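Local structure of particle-associated glycoside hydrolase (Acinetobacter phage Fri1, 6C72) at residues A[458-463]-A[467-472]; A[539-544]-A[561-566]; A[548-551]-A[555-558]. The protein probably degrades the capsular polysaccharide of Acinetobacter baumannii as the trimeric tailspike of the phage, opening the way for virus entry. All coordinates share one frame; numbering follows the deposited sequence.

Contact 1 of 3, residues A[458-463]-A[467-472]; sequences PVDRRT and QYRNLP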
loop_
_atom_site.group_PDB
_atom_site.type_symbol
_atom_site.label_atom_id
_atom_site.label_comp_id
_atom_site.label_asym_id
_atom_site.label_seq_id
_atom_site.Cartn_x
_atom_site.Cartn_y
_atom_site.Cartn_z
ATOM N N PRO A 458 -21.057 -1.473 -17.406
ATOM C CA PRO A 458 -20.195 -0.416 -16.861
ATOM C C PRO A 458 -20.823 0.947 -17.093
ATOM O O PRO A 458 -21.398 1.211 -18.150
ATOM C CB PRO A 458 -18.889 -0.582 -17.641
ATOM C CG PRO A 458 -18.923 -2.032 -18.130
ATOM C CD PRO A 458 -20.365 -2.309 -18.404
ATOM N N VAL A 459 -20.731 1.810 -16.085
ATOM C CA VAL A 459 -21.329 3.139 -16.145
ATOM C C VAL A 459 -20.554 4.049 -15.205
ATOM O O VAL A 459 -20.275 3.680 -14.057
ATOM C CB VAL A 459 -22.834 3.099 -15.798
ATOM C CG1 VAL A 459 -23.082 2.386 -14.463
ATOM C CG2 VAL A 459 -23.425 4.493 -15.776
ATOM N N ASP A 460 -20.189 5.234 -15.697
ATOM C CA ASP A 460 -19.417 6.201 -14.926
ATOM C C ASP A 460 -20.359 7.216 -14.284
ATOM O O ASP A 460 -21.163 7.854 -14.977
ATOM C CB ASP A 460 -18.389 6.904 -15.807
ATOM C CG ASP A 460 -17.394 7.745 -15.003
ATOM O OD1 ASP A 460 -17.324 7.578 -13.752
ATOM O OD2 ASP A 460 -16.697 8.581 -15.638
ATOM N N ARG A 461 -20.271 7.344 -12.956
ATOM C CA ARG A 461 -21.051 8.315 -12.192
ATOM C C ARG A 461 -20.153 9.132 -11.262
ATOM O O ARG A 461 -20.637 9.741 -10.295
ATOM C CB ARG A 461 -22.162 7.603 -11.407
ATOM C CG ARG A 461 -23.062 6.705 -12.285
ATOM C CD ARG A 461 -24.283 6.181 -11.547
ATOM N NE ARG A 461 -25.227 5.496 -12.430
ATOM C CZ ARG A 461 -25.521 4.195 -12.355
ATOM N NH1 ARG A 461 -24.944 3.434 -11.433
ATOM N NH2 ARG A 461 -26.395 3.648 -13.195
ATOM N N ARG A 462 -18.851 9.144 -11.523
ATOM C CA ARG A 462 -17.930 9.845 -10.647
ATOM C C ARG A 462 -18.042 11.355 -10.837
ATOM O O ARG A 462 -18.315 11.856 -11.932
ATOM C CB ARG A 462 -16.496 9.386 -10.907
ATOM C CG ARG A 462 -16.210 7.937 -10.497
ATOM C CD ARG A 462 -14.867 7.487 -11.071
ATOM N NE ARG A 462 -14.925 7.537 -12.528
ATOM C CZ ARG A 462 -13.870 7.721 -13.314
ATOM N NH1 ARG A 462 -12.660 7.879 -12.779
ATOM N NH2 ARG A 462 -14.035 7.763 -14.636
ATOM N N THR A 463 -17.786 12.082 -9.751
ATOM C CA THR A 463 -17.888 13.536 -9.783
ATOM C C THR A 463 -16.811 14.154 -10.671
ATOM O O THR A 463 -17.065 15.146 -11.360
ATOM C CB THR A 463 -17.809 14.092 -8.357
ATOM O OG1 THR A 463 -18.886 13.562 -7.573
ATOM C CG2 THR A 463 -17.908 15.602 -8.360
ATOM N N GLN A 467 -18.566 16.664 -15.705
ATOM C CA GLN A 467 -18.652 17.659 -16.778
ATOM C C GLN A 467 -18.760 17.020 -18.158
ATOM O O GLN A 467 -19.158 17.694 -19.107
ATOM C CB GLN A 467 -17.446 18.596 -16.740
ATOM C CG GLN A 467 -16.148 17.938 -17.168
ATOM C CD GLN A 467 -14.934 18.745 -16.758
ATOM O OE1 GLN A 467 -14.661 18.895 -15.564
ATOM N NE2 GLN A 467 -14.187 19.255 -17.737
ATOM N N TYR A 468 -18.411 15.745 -18.297
ATOM C CA TYR A 468 -18.600 15.046 -19.559
ATOM C C TYR A 468 -19.998 14.463 -19.697
ATOM O O TYR A 468 -20.367 14.013 -20.786
ATOM C CB TYR A 468 -17.561 13.921 -19.692
ATOM C CG TYR A 468 -16.151 14.394 -19.411
ATOM C CD1 TYR A 468 -15.684 15.601 -19.932
ATOM C CD2 TYR A 468 -15.294 13.647 -18.615
ATOM C CE1 TYR A 468 -14.396 16.047 -19.664
ATOM C CE2 TYR A 468 -14.011 14.071 -18.353
ATOM C CZ TYR A 468 -13.559 15.270 -18.879
ATOM O OH TYR A 468 -12.274 15.691 -18.606
ATOM N N ARG A 469 -20.782 14.445 -18.623
ATOM C CA ARG A 469 -22.108 13.847 -18.661
ATOM C C ARG A 469 -23.233 14.871 -18.678
ATOM O O ARG A 469 -24.329 14.556 -19.151
ATOM C CB ARG A 469 -22.303 12.900 -17.462
ATOM C CG ARG A 469 -21.234 11.812 -17.348
ATOM C CD ARG A 469 -21.618 10.746 -16.337
ATOM N NE ARG A 469 -21.702 11.260 -14.969
ATOM C CZ ARG A 469 -20.667 11.412 -14.150
ATOM N NH1 ARG A 469 -19.445 11.095 -14.552
ATOM N NH2 ARG A 469 -20.856 11.883 -12.926
ATOM N N ASN A 470 -23.008 16.072 -18.185
ATOM C CA ASN A 470 -24.050 17.056 -18.365
ATOM C C ASN A 470 -24.065 17.497 -19.824
ATOM O O ASN A 470 -23.104 17.285 -20.572
ATOM C CB ASN A 470 -23.823 18.253 -17.437
ATOM C CG ASN A 470 -23.714 17.846 -15.962
ATOM O OD1 ASN A 470 -23.785 16.657 -15.621
ATOM N ND2 ASN A 470 -23.534 18.840 -15.085
ATOM N N LEU A 471 -25.187 18.065 -20.248
ATOM C CA LEU A 471 -25.154 18.819 -21.486
ATOM C C LEU A 471 -24.093 19.902 -21.319
ATOM O O LEU A 471 -24.084 20.608 -20.299
ATOM C CB LEU A 471 -26.514 19.448 -21.805
ATOM C CG LEU A 471 -27.651 18.611 -22.412
ATOM C CD1 LEU A 471 -28.901 19.471 -22.592
ATOM C CD2 LEU A 471 -27.248 17.956 -23.738
ATOM N N PRO A 472 -23.184 20.057 -22.266
ATOM C CA PRO A 472 -22.126 21.064 -22.126
ATOM C C PRO A 472 -22.654 22.460 -22.444
ATOM O O PRO A 472 -23.750 22.628 -22.981
ATOM C CB PRO A 472 -21.084 20.611 -23.157
ATOM C CG PRO A 472 -21.929 19.976 -24.250
ATOM C CD PRO A 472 -23.098 19.310 -23.535
#
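R469 reaches back across a short bend in the chain to grip the carbonyl oxygen of R462, its guanidinium lying over the backbone of D460 and R461, a polar surface contact in the linker between the right-handed parallel beta-helix and the C-terminal sheets. Neither segment is a regular strand or helix, and the hydrogen bonds between them come from the R469 side chain. The arginine chain bends at its third torsion (chi3 -65°), which brings one face of the guanidinium over the D460-R461 backbone, R461 CA above its centre. In its own plane both terminal nitrogens converge on a single oxygen: NH2 donates to R462 O at 2.7 Å and NH1 to the same R462 O at 3.0 Å. The two bonds differ in approach, since NH1 lies in the carbonyl plane on a lone pair whereas NH2 stands well above that plane. Nearer the root of the group, R469 CD packs against D460 O at 3.2 Å.

D460 is the second organiser. Its OD1 takes the backbone N of R462 at 3.1 Å, and from the opposite face of the carboxylate R462 NE at 2.7 Å; R462 NH2 adds a bond to D460 OD2 at 3.0 Å. R462 thus holds the acid side-on, while R469 crosses it at about a right angle and contributes a long salt bridge, NH1 to D460 OD2 at 3.9 Å. The single carboxylate probably offsets part of the charge of the two arginines. T465 OG1 bonds both D460 OD2 and R462 O, and the hydroxyl of Y468 of the second subunit bonds D460 OD2 and R469 NH1, tying the bend into the trimer. The pattern is an Asx turn at D460 inside a D460-R462-R469 salt-bridge network, here built into the subunit-contacting linker of a trimeric tailspike.

Contact 2 of 3, residues A[539-544]-A[561-566]; sequences STTITA and SGRTLS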
loop_
_atom_site.group_PDB
_atom_site.type_symbol
_atom_site.label_atom_id
_atom_site.label_comp_id
_atom_site.label_asym_id
_atom_site.label_seq_id
_atom_site.Cartn_x
_atom_site.Cartn_y
_atom_site.Cartn_z
ATOM N N SER A 539 -14.976 42.002 -43.290
ATOM C CA SER A 539 -15.559 43.294 -42.958
ATOM C C SER A 539 -17.033 43.418 -43.320
ATOM O O SER A 539 -17.752 44.194 -42.688
ATOM C CB SER A 539 -14.789 44.405 -43.667
ATOM O OG SER A 539 -15.017 44.342 -45.064
ATOM N N THR A 540 -17.497 42.672 -44.319
ATOM C CA THR A 540 -18.825 42.854 -44.895
ATOM C C THR A 540 -19.761 41.714 -44.512
ATOM O O THR A 540 -19.346 40.555 -44.433
ATOM C CB THR A 540 -18.733 42.935 -46.418
ATOM O OG1 THR A 540 -17.787 43.948 -46.754
ATOM C CG2 THR A 540 -20.074 43.311 -47.011
ATOM N N THR A 541 -21.045 42.044 -44.354
ATOM C CA THR A 541 -22.033 41.129 -43.801
ATOM C C THR A 541 -23.325 41.144 -44.612
ATOM O O THR A 541 -23.820 42.218 -44.968
ATOM C CB THR A 541 -22.324 41.514 -42.349
ATOM O OG1 THR A 541 -21.164 41.251 -41.554
ATOM C CG2 THR A 541 -23.506 40.755 -41.810
ATOM N N ILE A 542 -23.859 39.953 -44.909
ATOM C CA ILE A 542 -25.178 39.780 -45.514
ATOM C C ILE A 542 -26.025 38.942 -44.564
ATOM O O ILE A 542 -25.517 38.012 -43.925
ATOM C CB ILE A 542 -25.098 39.103 -46.899
ATOM C CG1 ILE A 542 -24.164 39.883 -47.820
ATOM C CG2 ILE A 542 -26.479 39.028 -47.542
ATOM C CD1 ILE A 542 -24.152 39.369 -49.255
ATOM N N THR A 543 -27.307 39.285 -44.446
ATOM C CA THR A 543 -28.243 38.552 -43.601
ATOM C C THR A 543 -29.423 38.048 -44.426
ATOM O O THR A 543 -29.684 38.516 -45.541
ATOM C CB THR A 543 -28.799 39.401 -42.439
ATOM O OG1 THR A 543 -29.650 40.442 -42.952
ATOM C CG2 THR A 543 -27.680 40.006 -41.614
ATOM N N ALA A 544 -30.127 37.071 -43.856
ATOM C CA ALA A 544 -31.365 36.550 -44.420
ATOM C C ALA A 544 -32.169 35.959 -43.274
ATOM O O ALA A 544 -31.624 35.647 -42.213
ATOM C CB ALA A 544 -31.114 35.495 -45.512
ATOM N N SER A 561 -28.235 45.512 -36.933
ATOM C CA SER A 561 -27.458 46.732 -37.126
ATOM C C SER A 561 -26.027 46.261 -37.346
ATOM O O SER A 561 -25.312 45.968 -36.383
ATOM C CB SER A 561 -27.576 47.658 -35.929
ATOM O OG SER A 561 -26.725 48.775 -36.081
ATOM N N GLY A 562 -25.621 46.167 -38.603
ATOM C CA GLY A 562 -24.367 45.501 -38.899
ATOM C C GLY A 562 -24.456 44.046 -38.464
ATOM O O GLY A 562 -25.359 43.303 -38.862
ATOM N N ARG A 563 -23.545 43.637 -37.586
ATOM C CA ARG A 563 -23.471 42.268 -37.097
ATOM C C ARG A 563 -24.113 42.092 -35.725
ATOM O O ARG A 563 -23.990 41.017 -35.127
ATOM C CB ARG A 563 -22.012 41.815 -37.070
ATOM C CG ARG A 563 -21.522 41.345 -38.424
ATOM C CD ARG A 563 -20.025 41.557 -38.603
ATOM N NE ARG A 563 -19.300 41.200 -37.396
ATOM C CZ ARG A 563 -18.513 42.019 -36.711
ATOM N NH1 ARG A 563 -18.309 43.269 -37.118
ATOM N NH2 ARG A 563 -17.928 41.569 -35.613
ATOM N N THR A 564 -24.778 43.120 -35.210
ATOM C CA THR A 564 -25.438 43.063 -33.912
ATOM C C THR A 564 -26.931 42.821 -34.084
ATOM O O THR A 564 -27.621 43.616 -34.729
ATOM C CB THR A 564 -25.181 44.354 -33.143
ATOM O OG1 THR A 564 -23.780 44.449 -32.877
ATOM C CG2 THR A 564 -25.956 44.390 -31.832
ATOM N N LEU A 565 -27.433 41.761 -33.451
ATOM C CA LEU A 565 -28.838 41.388 -33.531
ATOM C C LEU A 565 -29.598 41.940 -32.333
ATOM O O LEU A 565 -29.135 41.824 -31.197
ATOM C CB LEU A 565 -28.991 39.870 -33.582
ATOM C CG LEU A 565 -30.416 39.346 -33.416
ATOM C CD1 LEU A 565 -31.310 39.829 -34.545
ATOM C CD2 LEU A 565 -30.400 37.824 -33.345
ATOM N N SER A 566 -30.766 42.531 -32.589
ATOM C CA SER A 566 -31.672 42.990 -31.545
ATOM C C SER A 566 -33.010 42.281 -31.682
ATOM O O SER A 566 -33.496 42.059 -32.797
ATOM C CB SER A 566 -31.881 44.500 -31.615
ATOM O OG SER A 566 -30.665 45.179 -31.361
#
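T541 packs its side chain across the arm of R563, joining the first residues of strand 541-550 to the type II' beta turn S561 to T564. That turn closes the hairpin of strands 556-561 and 564-569, and the contact joins two antiparallel sheets of the C-terminal domain that pack on each other, consistent with a beta-sandwich. The approach to the strand comes first. S539 and T540 both give their backbone N to D537 OD1, and S539 OG is hydrogen-bonded to N523 OD1 of the third subunit, which fastens this end to the trimer.

At T541 the chain becomes a strand, and CB points toward the turn. Its OG1 stands beside the backbone N (chi1 -68°) and touches the aliphatic part of R563, lying 3.2 Å from R563 CG and also 3.2 Å from R563 CD. CG and CD are carbons, so this is packing; the hydrogen bond of OG1 is with S536 OG. The two side chains cross at about a right angle, and the arginine, bent at chi3, sends NE on to V505 O. I542 pairs with N535 in the neighbouring strand and packs on D551 of the third subunit. T543 again points toward the hairpin and rests on W560, continuing the face of the strand begun by T541, whose CG2 lies 4.0 Å from R563 CG and 4.3 Å from G562 O.

Contact 3 of 3, residues A[548-551]-A[555-558]; sequences VIND and GVKY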
loop_
_atom_site.group_PDB
_atom_site.type_symbol
_atom_site.label_atom_id
_atom_site.label_comp_id
_atom_site.label_asym_id
_atom_site.label_seq_id
_atom_site.Cartn_x
_atom_site.Cartn_y
_atom_site.Cartn_z
ATOM N N VAL A 548 -40.423 30.354 -39.973
ATOM C CA VAL A 548 -41.218 29.140 -40.127
ATOM C C VAL A 548 -42.528 29.264 -39.363
ATOM O O VAL A 548 -43.600 28.917 -39.871
ATOM C CB VAL A 548 -40.398 27.929 -39.649
ATOM C CG1 VAL A 548 -41.202 26.656 -39.792
ATOM C CG2 VAL A 548 -39.099 27.839 -40.432
ATOM N N ILE A 549 -42.438 29.727 -38.114
ATOM C CA ILE A 549 -43.564 30.056 -37.252
ATOM C C ILE A 549 -43.288 31.424 -36.649
ATOM O O ILE A 549 -42.188 31.669 -36.142
ATOM C CB ILE A 549 -43.751 29.003 -36.139
ATOM C CG1 ILE A 549 -44.248 27.677 -36.706
ATOM C CG2 ILE A 549 -44.636 29.522 -34.997
ATOM C CD1 ILE A 549 -44.242 26.582 -35.681
ATOM N N ASN A 550 -44.262 32.324 -36.716
ATOM C CA ASN A 550 -44.088 33.615 -36.046
ATOM C C ASN A 550 -45.488 34.190 -35.825
ATOM O O ASN A 550 -46.036 34.868 -36.693
ATOM C CB ASN A 550 -43.212 34.566 -36.833
ATOM C CG ASN A 550 -42.452 35.526 -35.933
ATOM O OD1 ASN A 550 -42.451 35.377 -34.710
ATOM N ND2 ASN A 550 -41.807 36.516 -36.532
ATOM N N ASP A 551 -46.045 33.898 -34.671
ATOM C CA ASP A 551 -47.395 34.340 -34.381
ATOM C C ASP A 551 -47.456 35.870 -34.419
ATOM O O ASP A 551 -46.609 36.536 -33.811
ATOM C CB ASP A 551 -47.811 33.778 -33.029
ATOM C CG ASP A 551 -49.281 33.921 -32.764
ATOM O OD1 ASP A 551 -49.719 35.043 -32.437
ATOM O OD2 ASP A 551 -50.013 32.921 -32.930
ATOM N N GLY A 555 -45.403 36.326 -31.379
ATOM C CA GLY A 555 -44.120 36.042 -31.983
ATOM C C GLY A 555 -43.019 36.985 -31.536
ATOM O O GLY A 555 -43.090 37.626 -30.483
ATOM N N VAL A 556 -41.993 37.082 -32.377
ATOM C CA VAL A 556 -40.763 37.791 -32.053
ATOM C C VAL A 556 -40.451 38.760 -33.184
ATOM O O VAL A 556 -40.819 38.529 -34.339
ATOM C CB VAL A 556 -39.576 36.810 -31.832
ATOM C CG1 VAL A 556 -39.201 36.113 -33.127
ATOM C CG2 VAL A 556 -38.369 37.524 -31.226
ATOM N N LYS A 557 -39.801 39.862 -32.835
ATOM C CA LYS A 557 -39.309 40.846 -33.790
ATOM C C LYS A 557 -37.790 40.872 -33.720
ATOM O O LYS A 557 -37.208 40.704 -32.645
ATOM C CB LYS A 557 -39.895 42.237 -33.506
ATOM C CG LYS A 557 -41.389 42.316 -33.758
ATOM C CD LYS A 557 -42.120 43.280 -32.810
ATOM C CE LYS A 557 -41.847 44.757 -33.082
ATOM N NZ LYS A 557 -42.887 45.659 -32.426
ATOM N N TYR A 558 -37.148 41.035 -34.869
ATOM C CA TYR A 558 -35.697 41.013 -34.934
ATOM C C TYR A 558 -35.219 42.142 -35.827
ATOM O O TYR A 558 -35.924 42.573 -36.736
ATOM C CB TYR A 558 -35.181 39.663 -35.448
ATOM C CG TYR A 558 -35.872 39.210 -36.703
ATOM C CD1 TYR A 558 -35.399 39.589 -37.951
ATOM C CD2 TYR A 558 -37.007 38.410 -36.642
ATOM C CE1 TYR A 558 -36.025 39.185 -39.096
ATOM C CE2 TYR A 558 -37.638 37.999 -37.790
ATOM C CZ TYR A 558 -37.143 38.401 -39.008
ATOM O OH TYR A 558 -37.766 38.009 -40.156
#
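N550 and V556 are joined through a side-chain amide that imitates a strand neighbour, at the place where the chain leaves strand 541-550 and turns back into strand 556-561. Just before it lies a classic beta bulge, V548 and I549 both facing Y529, where the chain turns a corner; strand 556-561, which follows, belongs to the other sheet of the C-terminal domain.

The hydrogen bonds come first. V556 N donates to N550 OD1 at 2.9 Å, nearly straight and tilted only 15° from the plane of the side-chain carbonyl. In return N550 ND2 donates to V556 O at 3.1 Å, the acceptor lying close to the plane of the amide and the donor in the carbonyl plane of V556. One flat group thereby satisfies both polar backbone atoms of V556, and the paired bonds fix its rotation. With CG roughly anti to its own N (chi1 -150°), the amide extends across to the returning chain. E547 OE1 takes a further bond from ND2, so ND2 has two acceptors, V556 O and E547 OE1. A weak bond, G555 N to D551 O at 2.7 Å but with a poor angle of 121°, closes the loop behind it. On the D551 side, OD1 accepts from L553 N and Y554 N, which steadies the intervening residues.

Van der Waals contacts complete the account. G555 CA lies off the oxygen end of the amide, 3.3 Å from N550 OD1. V556 adds a branch of its side chain, CG1 lying 3.7 Å from N550 OD1.

The three contacts follow the chain out of the beta-helix: contact 1 shapes the linker, and contacts 2 and 3 belong to the C-terminal domain. Contact 1 stands alone, its centre 38 Å from that of contact 2 and 37 Å from that of contact 3. The latter two have centres 19 Å apart and touch through packing of Y558 CB on L565 CD1, 4.0 Å away; contact 3 is nested within the loop that contact 2 closes, and both use strand 541-550. All three adjoin other subunits. A bound zinc ion lies about 3 Å from the side chain of R462 and another about 8 Å from that of N550, neither residue being a known ligand, while contact 2 is remote from the known metal sites.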